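Local atomic coordinates of geranyltranstransferase (PDB entry 3NPK), a protein that probably catalyses the condensation of geranyl diphosphate with isopentenyl diphosphate to make farnesyl diphosphate, releasing pyrophosphate. Residues A[86-89]-A[95-98]; A[135-140]-A[186-191]; A[204-209]-A[257-262]. All blocks are in the same frame, centred on the assembly; numbering follows the deposited sequence. Where two conformers were deposited one is given.

The three contacts follow one another along a mainly helical chain with the all-alpha fold of the polyprenyl synthetases. Interaction 1 comes first, in the loop and small hairpin after helix 59-80, starting at the last aspartate of the family's first aspartate-rich motif. Interaction 2 joins helix 128-142 to helix 164-189, and interaction 3 joins helix 194-220, which follows helix 164-189 in the chain, to helix 246-265. The last two have centres about 20 Å apart; that of interaction 1 lies about 31 and 32 Å from them, across the chain's centre. Interaction 1 thus joins loop to hairpin, the others helices of the bundle; the Thr96 and Leu207 side chains lie about 11 and 12 Å from pyrophosphate.

Interaction 1 (A[86-89]-A[95-98]); sequences DNAD and PTLH
Ala88 and Asp89 present their carbonyl groups to Thr96 and His98 beside a small antiparallel hairpin, strands 90-91 and 94-95. They lie two and three residues past Asp86, the last aspartate of the family's first aspartate-rich motif, DDxxxxD (Asp80, Asp81 and Asp86), which binds magnesium in related enzymes. The tight part centres on Thr96, which is buried. Its hydroxyl OG1 donates to Ala88 O over 2.8 Å, the donor tilted 23° from the carbonyl plane. That hydroxyl stands between the backbone N and the carbonyl carbon (chi1 43°), a rotation that turns it to Ala88 O and over one face of the nearby His98 ring. The backbone adds a second bond, Thr96 N to Asp89 O at 3.1 Å, carrying the hairpin's pairing one step past the strands. His98 also brings an edge to Ala88, with CE1 3.1 Å from Ala88 O. Toward solvent the contact is looser: the carboxylate of Asp89 and the amide of Asn87 reach His98 through water. This single water lies 2.7 Å from Asn87 OD1 and 2.9 Å from Asp89 OD1. It meets the imidazole in the plane of the ring, 2.8 Å from His98 NE2.

Interaction 2 (A[135-140]-A[186-191]); sequences IKTLAF and GCEICE
Thr137 and Glu188 form the whole contact, a polar bridge between helices 128-142 and 164-189 of the prenyl synthase bundle; the nearest CA atoms of the two segments, those of Thr137 and Glu188, are 9.2 Å apart. A gap of that width is spanned by the reach of the glutamate. Its CG lies beside the backbone N and anti to the carbonyl carbon (chi1 -70°), and beyond CG the chain runs extended, delivering the carboxylate to the threonine. On the other helix, the rotation of Thr137 places OG1 beside its own backbone N and sends the methyl CG2 anti to that N (chi1 -61°), so the hydroxyl is the branch that faces the acid. Thr137 OG1 donates to Glu188 OE1 at 2.7 Å, where it meets the syn lone pair of OE1, on the side of the other oxygen. OE2 of Glu188 is consequently close as well, 3.1 Å from Thr137 OG1. The same hydroxyl is hydrogen-bonded to Lys133 O one turn back, so its single proton may be shared between the carbonyl and the carboxylate. Near the end of helix 164-189 a Schellman motif turns the chain at Glu191, which forms a salt bridge to Lys127. Thr137 also touches Ala181 and Met185 of helix 164-189. On their other sides the two helices pack elsewhere: Ile135 on Phe118 and Leu121 of helix 103-122, Ala139 on Leu119 of the second subunit, and Ile189 on Leu47 and Val51 of helix 42-54.

Interaction 3 (A[204-209]-A[257-262]); sequences GLKLGL and LNECEQ
Lys206 NZ is held by Glu259 OE1 at 2.8 Å in a salt bridge between helices 194-220 and 246-265, two members of the prenyl synthase helical bundle. A long, weak ion pair to Asp263 gives the ammonium a second acidic neighbour. The bond reaches OE1 on the anti side of the carboxylate, 26° out of its plane. Lysine arrives there by a bend: CG starts anti to the backbone N, and a turn at chi3 (-72°) carries NZ across to Glu259 OE1. Beneath the charges, the lysine methylenes run alongside the sulfur of Cys260, with Lys206 CD 3.3 Å from Cys260 SG in the conformer described. On the buried side Leu207 CD2 meets Cys260 SG at 3.9 Å; since this cysteine has two conformers, both sulfur contacts are uncertain. The short helical segments run nearly antiparallel, at 152°, with their axes 10.2 Å apart. Chemically the contact is two-layered: in this conformer an apolar seam of thiol, leucine methyl and lysine methylenes lies below an ion pair, and Glu259, with a weaker contribution from Asp263, would probably favour the charged lysine.

Interaction 1 (A[86-89]-A[95-98])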
loop_
_atom_site.group_PDB
_atom_site.type_symbol
_atom_site.label_atom_id
_atom_site.label_comp_id
_atom_site.label_asym_id
_atom_site.label_seq_id
_atom_site.Cartn_x
_atom_site.Cartn_y
_atom_site.Cartn_z
ATOM N N ASP A 86 -18.085 5.174 5.534
ATOM C CA ASP A 86 -18.764 6.419 5.921
ATOM C C ASP A 86 -19.845 6.857 4.924
ATOM O O ASP A 86 -20.728 7.638 5.278
ATOM C CB ASP A 86 -17.777 7.573 6.162
ATOM C CG ASP A 86 -16.968 7.414 7.438
ATOM O OD1 ASP A 86 -17.294 6.546 8.276
ATOM O OD2 ASP A 86 -15.996 8.183 7.608
ATOM N N ASN A 87 -19.772 6.378 3.681
ATOM C CA ASN A 87 -20.809 6.708 2.692
ATOM C C ASN A 87 -20.969 8.222 2.528
ATOM O O ASN A 87 -22.089 8.755 2.581
ATOM C CB ASN A 87 -22.149 6.070 3.077
ATOM C CG ASN A 87 -23.167 6.124 1.953
ATOM O OD1 ASN A 87 -22.809 6.259 0.784
ATOM N ND2 ASN A 87 -24.450 6.004 2.304
ATOM N N ALA A 88 -19.842 8.905 2.318
ATOM C CA ALA A 88 -19.833 10.363 2.178
ATOM C C ALA A 88 -20.038 10.799 0.730
ATOM O O ALA A 88 -19.441 10.227 -0.187
ATOM C CB ALA A 88 -18.529 10.927 2.711
ATOM N N ASP A 89 -20.855 11.831 0.535
ATOM C CA ASP A 89 -21.100 12.372 -0.794
ATOM C C ASP A 89 -20.103 13.454 -1.189
ATOM O O ASP A 89 -19.968 13.764 -2.376
ATOM C CB ASP A 89 -22.511 12.966 -0.881
ATOM C CG ASP A 89 -23.602 11.907 -0.900
ATOM O OD1 ASP A 89 -23.308 10.717 -1.119
ATOM O OD2 ASP A 89 -24.777 12.279 -0.713
ATOM N N PRO A 95 -17.440 16.539 -4.790
ATOM C CA PRO A 95 -18.014 15.197 -4.630
ATOM C C PRO A 95 -16.928 14.154 -4.425
ATOM O O PRO A 95 -15.812 14.292 -4.913
ATOM C CB PRO A 95 -18.736 14.954 -5.960
ATOM C CG PRO A 95 -19.074 16.333 -6.449
ATOM C CD PRO A 95 -17.891 17.190 -6.033
ATOM N N THR A 96 -17.252 13.114 -3.678
ATOM C CA THR A 96 -16.329 12.003 -3.511
ATOM C C THR A 96 -16.116 11.244 -4.822
ATOM O O THR A 96 -16.935 11.349 -5.755
ATOM C CB THR A 96 -16.841 11.063 -2.426
ATOM O OG1 THR A 96 -18.253 10.885 -2.620
ATOM C CG2 THR A 96 -16.589 11.676 -1.056
ATOM N N LEU A 97 -15.017 10.494 -4.915
ATOM C CA LEU A 97 -14.694 9.805 -6.171
ATOM C C LEU A 97 -15.756 8.811 -6.600
ATOM O O LEU A 97 -15.961 8.594 -7.792
ATOM C CB LEU A 97 -13.351 9.075 -6.090
ATOM C CG LEU A 97 -12.106 9.956 -6.122
ATOM C CD1 LEU A 97 -10.870 9.059 -6.066
ATOM C CD2 LEU A 97 -12.093 10.878 -7.329
ATOM N N HIS A 98 -16.418 8.171 -5.643
ATOM C CA HIS A 98 -17.399 7.176 -6.051
ATOM C C HIS A 98 -18.669 7.840 -6.580
ATOM O O HIS A 98 -19.448 7.196 -7.272
ATOM C CB HIS A 98 -17.703 6.181 -4.925
ATOM C CG HIS A 98 -18.251 6.817 -3.696
ATOM N ND1 HIS A 98 -17.445 7.351 -2.714
ATOM C CD2 HIS A 98 -19.525 7.030 -3.297
ATOM C CE1 HIS A 98 -18.203 7.848 -1.752
ATOM N NE2 HIS A 98 -19.469 7.669 -2.085
HETATM O O HOH W 1 -21.958 8.177 -0.906
#

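Interaction 2 (A[135-140]-A[186-191])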
loop_
_atom_site.group_PDB
_atom_site.type_symbol
_atom_site.label_atom_id
_atom_site.label_comp_id
_atom_site.label_asym_id
_atom_site.label_seq_id
_atom_site.Cartn_x
_atom_site.Cartn_y
_atom_site.Cartn_z
ATOM N N ILE A 135 10.354 3.755 5.356
ATOM C CA ILE A 135 9.353 2.795 4.881
ATOM C C ILE A 135 8.829 1.930 6.037
ATOM O O ILE A 135 7.626 1.669 6.128
ATOM C CB ILE A 135 9.916 1.956 3.731
ATOM C CG1 ILE A 135 10.079 2.875 2.506
ATOM C CG2 ILE A 135 9.005 0.753 3.436
ATOM C CD1 ILE A 135 10.979 2.317 1.428
ATOM N N LYS A 136 9.723 1.506 6.933
ATOM C CA LYS A 136 9.285 0.772 8.117
ATOM C C LYS A 136 8.327 1.603 8.945
ATOM O O LYS A 136 7.297 1.102 9.398
ATOM C CB LYS A 136 10.475 0.360 8.993
ATOM C CG LYS A 136 11.370 -0.689 8.390
ATOM C CD LYS A 136 12.592 -0.957 9.274
ATOM C CE LYS A 136 13.375 -2.162 8.761
ATOM N NZ LYS A 136 14.597 -2.421 9.579
ATOM N N THR A 137 8.653 2.876 9.144
ATOM C CA THR A 137 7.803 3.731 9.969
ATOM C C THR A 137 6.439 3.953 9.316
ATOM O O THR A 137 5.380 3.862 9.966
ATOM C CB THR A 137 8.491 5.069 10.261
ATOM O OG1 THR A 137 9.712 4.797 10.971
ATOM C CG2 THR A 137 7.604 5.973 11.117
ATOM N N LEU A 138 6.453 4.247 8.024
ATOM C CA LEU A 138 5.184 4.507 7.349
ATOM C C LEU A 138 4.314 3.258 7.271
ATOM O O LEU A 138 3.111 3.323 7.545
ATOM C CB LEU A 138 5.415 5.055 5.947
ATOM C CG LEU A 138 4.154 5.548 5.223
ATOM C CD1 LEU A 138 3.481 6.682 5.996
ATOM C CD2 LEU A 138 4.548 6.020 3.814
ATOM N N ALA A 139 4.894 2.123 6.882
ATOM C CA ALA A 139 4.077 0.914 6.703
ATOM C C ALA A 139 3.549 0.372 8.037
ATOM O O ALA A 139 2.457 -0.190 8.097
ATOM C CB ALA A 139 4.852 -0.174 5.955
ATOM N N PHE A 140 4.323 0.541 9.103
ATOM C CA PHE A 140 3.854 0.131 10.423
ATOM C C PHE A 140 2.673 0.997 10.842
ATOM O O PHE A 140 1.593 0.491 11.171
ATOM C CB PHE A 140 4.982 0.239 11.461
ATOM C CG PHE A 140 4.572 -0.188 12.844
ATOM C CD1 PHE A 140 4.042 0.727 13.752
ATOM C CD2 PHE A 140 4.728 -1.503 13.231
ATOM C CE1 PHE A 140 3.682 0.328 15.035
ATOM C CE2 PHE A 140 4.368 -1.914 14.521
ATOM C CZ PHE A 140 3.853 -0.998 15.413
ATOM N N GLY A 186 10.304 12.768 10.096
ATOM C CA GLY A 186 11.164 13.951 10.024
ATOM C C GLY A 186 12.479 13.699 10.768
ATOM O O GLY A 186 13.569 14.042 10.286
ATOM N N CYS A 187 12.388 13.070 11.932
ATOM C CA CYS A 187 13.578 12.773 12.727
ATOM C C CYS A 187 14.483 11.791 11.985
ATOM O O CYS A 187 15.721 11.935 11.982
ATOM C CB CYS A 187 13.182 12.191 14.089
ATOM S SG CYS A 187 12.263 13.323 15.146
ATOM N N GLU A 188 13.876 10.788 11.358
ATOM C CA GLU A 188 14.654 9.776 10.652
ATOM C C GLU A 188 15.392 10.355 9.447
ATOM O O GLU A 188 16.550 9.998 9.189
ATOM C CB GLU A 188 13.778 8.583 10.270
ATOM C CG GLU A 188 13.373 7.780 11.535
ATOM C CD GLU A 188 12.374 6.663 11.297
ATOM O OE1 GLU A 188 11.479 6.794 10.425
ATOM O OE2 GLU A 188 12.495 5.637 12.009
ATOM N N ILE A 189 14.740 11.251 8.708
ATOM C CA ILE A 189 15.430 11.951 7.614
ATOM C C ILE A 189 16.711 12.629 8.120
ATOM O O ILE A 189 17.769 12.598 7.454
ATOM C CB ILE A 189 14.504 12.992 6.964
ATOM C CG1 ILE A 189 13.405 12.284 6.180
ATOM C CG2 ILE A 189 15.284 13.941 6.046
ATOM C CD1 ILE A 189 12.204 13.180 5.875
ATOM N N CYS A 190 16.612 13.237 9.298
ATOM C CA CYS A 190 17.718 13.976 9.901
ATOM C C CYS A 190 18.707 13.100 10.663
ATOM O O CYS A 190 19.707 13.609 11.195
ATOM C CB CYS A 190 17.159 15.030 10.850
ATOM S SG CYS A 190 16.162 16.272 10.023
ATOM N N GLU A 191 18.412 11.803 10.734
ATOM C CA GLU A 191 19.232 10.854 11.485
ATOM C C GLU A 191 19.374 11.305 12.943
ATOM O O GLU A 191 20.442 11.183 13.561
ATOM C CB GLU A 191 20.586 10.616 10.790
ATOM C CG GLU A 191 20.435 9.823 9.498
ATOM C CD GLU A 191 21.732 9.733 8.715
ATOM O OE1 GLU A 191 22.038 10.689 7.986
ATOM O OE2 GLU A 191 22.440 8.706 8.821
#

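Interaction 3 (A[204-209]-A[257-262])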
loop_
_atom_site.group_PDB
_atom_site.type_symbol
_atom_site.label_atom_id
_atom_site.label_comp_id
_atom_site.label_asym_id
_atom_site.label_seq_id
_atom_site.Cartn_x
_atom_site.Cartn_y
_atom_site.Cartn_z
ATOM N N GLY A 204 3.586 13.203 19.173
ATOM C CA GLY A 204 2.592 13.026 18.116
ATOM C C GLY A 204 1.375 12.221 18.562
ATOM O O GLY A 204 0.238 12.565 18.226
ATOM N N LEU A 205 1.600 11.159 19.337
ATOM C CA LEU A 205 0.483 10.344 19.831
ATOM C C LEU A 205 -0.431 11.188 20.700
ATOM O O LEU A 205 -1.662 11.077 20.626
ATOM C CB LEU A 205 0.992 9.170 20.657
ATOM C CG LEU A 205 1.784 8.101 19.921
ATOM C CD1 LEU A 205 2.224 7.051 20.938
ATOM C CD2 LEU A 205 0.982 7.466 18.754
ATOM N N LYS A 206 0.174 12.024 21.541
ATOM C CA LYS A 206 -0.605 12.876 22.438
ATOM C C LYS A 206 -1.417 13.905 21.648
ATOM O O LYS A 206 -2.584 14.142 21.936
ATOM C CB LYS A 206 0.301 13.564 23.460
ATOM C CG LYS A 206 -0.461 14.183 24.614
ATOM C CD LYS A 206 0.473 14.663 25.702
ATOM C CE LYS A 206 1.076 13.500 26.444
ATOM N NZ LYS A 206 1.941 13.984 27.549
ATOM N N LEU A 207 -0.802 14.501 20.636
ATOM C CA LEU A 207 -1.503 15.481 19.812
ATOM C C LEU A 207 -2.703 14.831 19.142
ATOM O O LEU A 207 -3.788 15.411 19.098
ATOM C CB LEU A 207 -0.565 16.041 18.745
ATOM C CG LEU A 207 0.539 16.948 19.285
ATOM C CD1 LEU A 207 1.363 17.451 18.132
ATOM C CD2 LEU A 207 -0.068 18.096 20.074
ATOM N N GLY A 208 -2.500 13.624 18.614
ATOM C CA GLY A 208 -3.581 12.911 17.962
ATOM C C GLY A 208 -4.771 12.717 18.887
ATOM O O GLY A 208 -5.924 12.932 18.495
ATOM N N LEU A 209 -4.492 12.295 20.117
ATOM C CA LEU A 209 -5.533 12.088 21.125
ATOM C C LEU A 209 -6.224 13.400 21.480
ATOM O O LEU A 209 -7.453 13.465 21.573
ATOM C CB LEU A 209 -4.904 11.479 22.373
ATOM C CG LEU A 209 -5.758 11.297 23.623
ATOM C CD1 LEU A 209 -6.918 10.377 23.322
ATOM C CD2 LEU A 209 -4.874 10.735 24.724
ATOM N N LEU A 257 -2.989 19.014 26.954
ATOM C CA LEU A 257 -2.363 20.199 26.360
ATOM C C LEU A 257 -1.244 20.773 27.231
ATOM O O LEU A 257 -0.200 21.174 26.716
ATOM C CB LEU A 257 -3.405 21.281 26.047
ATOM C CG LEU A 257 -4.132 21.100 24.710
ATOM C CD1 LEU A 257 -5.358 22.017 24.603
ATOM C CD2 LEU A 257 -3.166 21.320 23.534
ATOM N N ASN A 258 -1.451 20.816 28.545
ATOM C CA ASN A 258 -0.390 21.282 29.441
ATOM C C ASN A 258 0.829 20.364 29.397
ATOM O O ASN A 258 1.969 20.827 29.432
ATOM C CB ASN A 258 -0.888 21.439 30.883
ATOM C CG ASN A 258 0.199 21.950 31.817
ATOM O OD1 ASN A 258 0.771 21.188 32.596
ATOM N ND2 ASN A 258 0.510 23.242 31.719
ATOM N N GLU A 259 0.591 19.058 29.319
ATOM C CA GLU A 259 1.691 18.122 29.161
ATOM C C GLU A 259 2.412 18.377 27.841
ATOM O O GLU A 259 3.642 18.386 27.780
ATOM C CB GLU A 259 1.182 16.687 29.225
ATOM C CG GLU A 259 0.703 16.295 30.613
ATOM C CD GLU A 259 0.094 14.914 30.660
ATOM O OE1 GLU A 259 0.090 14.219 29.620
ATOM O OE2 GLU A 259 -0.381 14.526 31.748
ATOM N N CYS A 260 1.645 18.593 26.779
ATOM C CA CYS A 260 2.258 18.880 25.488
ATOM C C CYS A 260 3.095 20.157 25.541
ATOM O O CYS A 260 4.156 20.217 24.924
ATOM C CB CYS A 260 1.216 18.944 24.362
ATOM S SG CYS A 260 0.604 17.322 23.820
ATOM N N GLU A 261 2.635 21.161 26.285
ATOM C CA GLU A 261 3.389 22.402 26.448
ATOM C C GLU A 261 4.770 22.119 27.050
ATOM O O GLU A 261 5.789 22.679 26.619
ATOM C CB GLU A 261 2.590 23.377 27.324
ATOM C CG GLU A 261 3.318 24.656 27.726
ATOM C CD GLU A 261 2.436 25.582 28.564
ATOM O OE1 GLU A 261 1.315 25.906 28.124
ATOM O OE2 GLU A 261 2.854 25.976 29.672
ATOM N N GLN A 262 4.809 21.236 28.045
ATOM C CA GLN A 262 6.074 20.851 28.663
ATOM C C GLN A 262 6.961 20.076 27.686
ATOM O O GLN A 262 8.180 20.293 27.619
ATOM C CB GLN A 262 5.811 20.020 29.918
ATOM C CG GLN A 262 5.005 20.766 30.956
ATOM C CD GLN A 262 4.635 19.904 32.134
ATOM O OE1 GLN A 262 5.458 19.136 32.646
ATOM N NE2 GLN A 262 3.395 20.030 32.588
#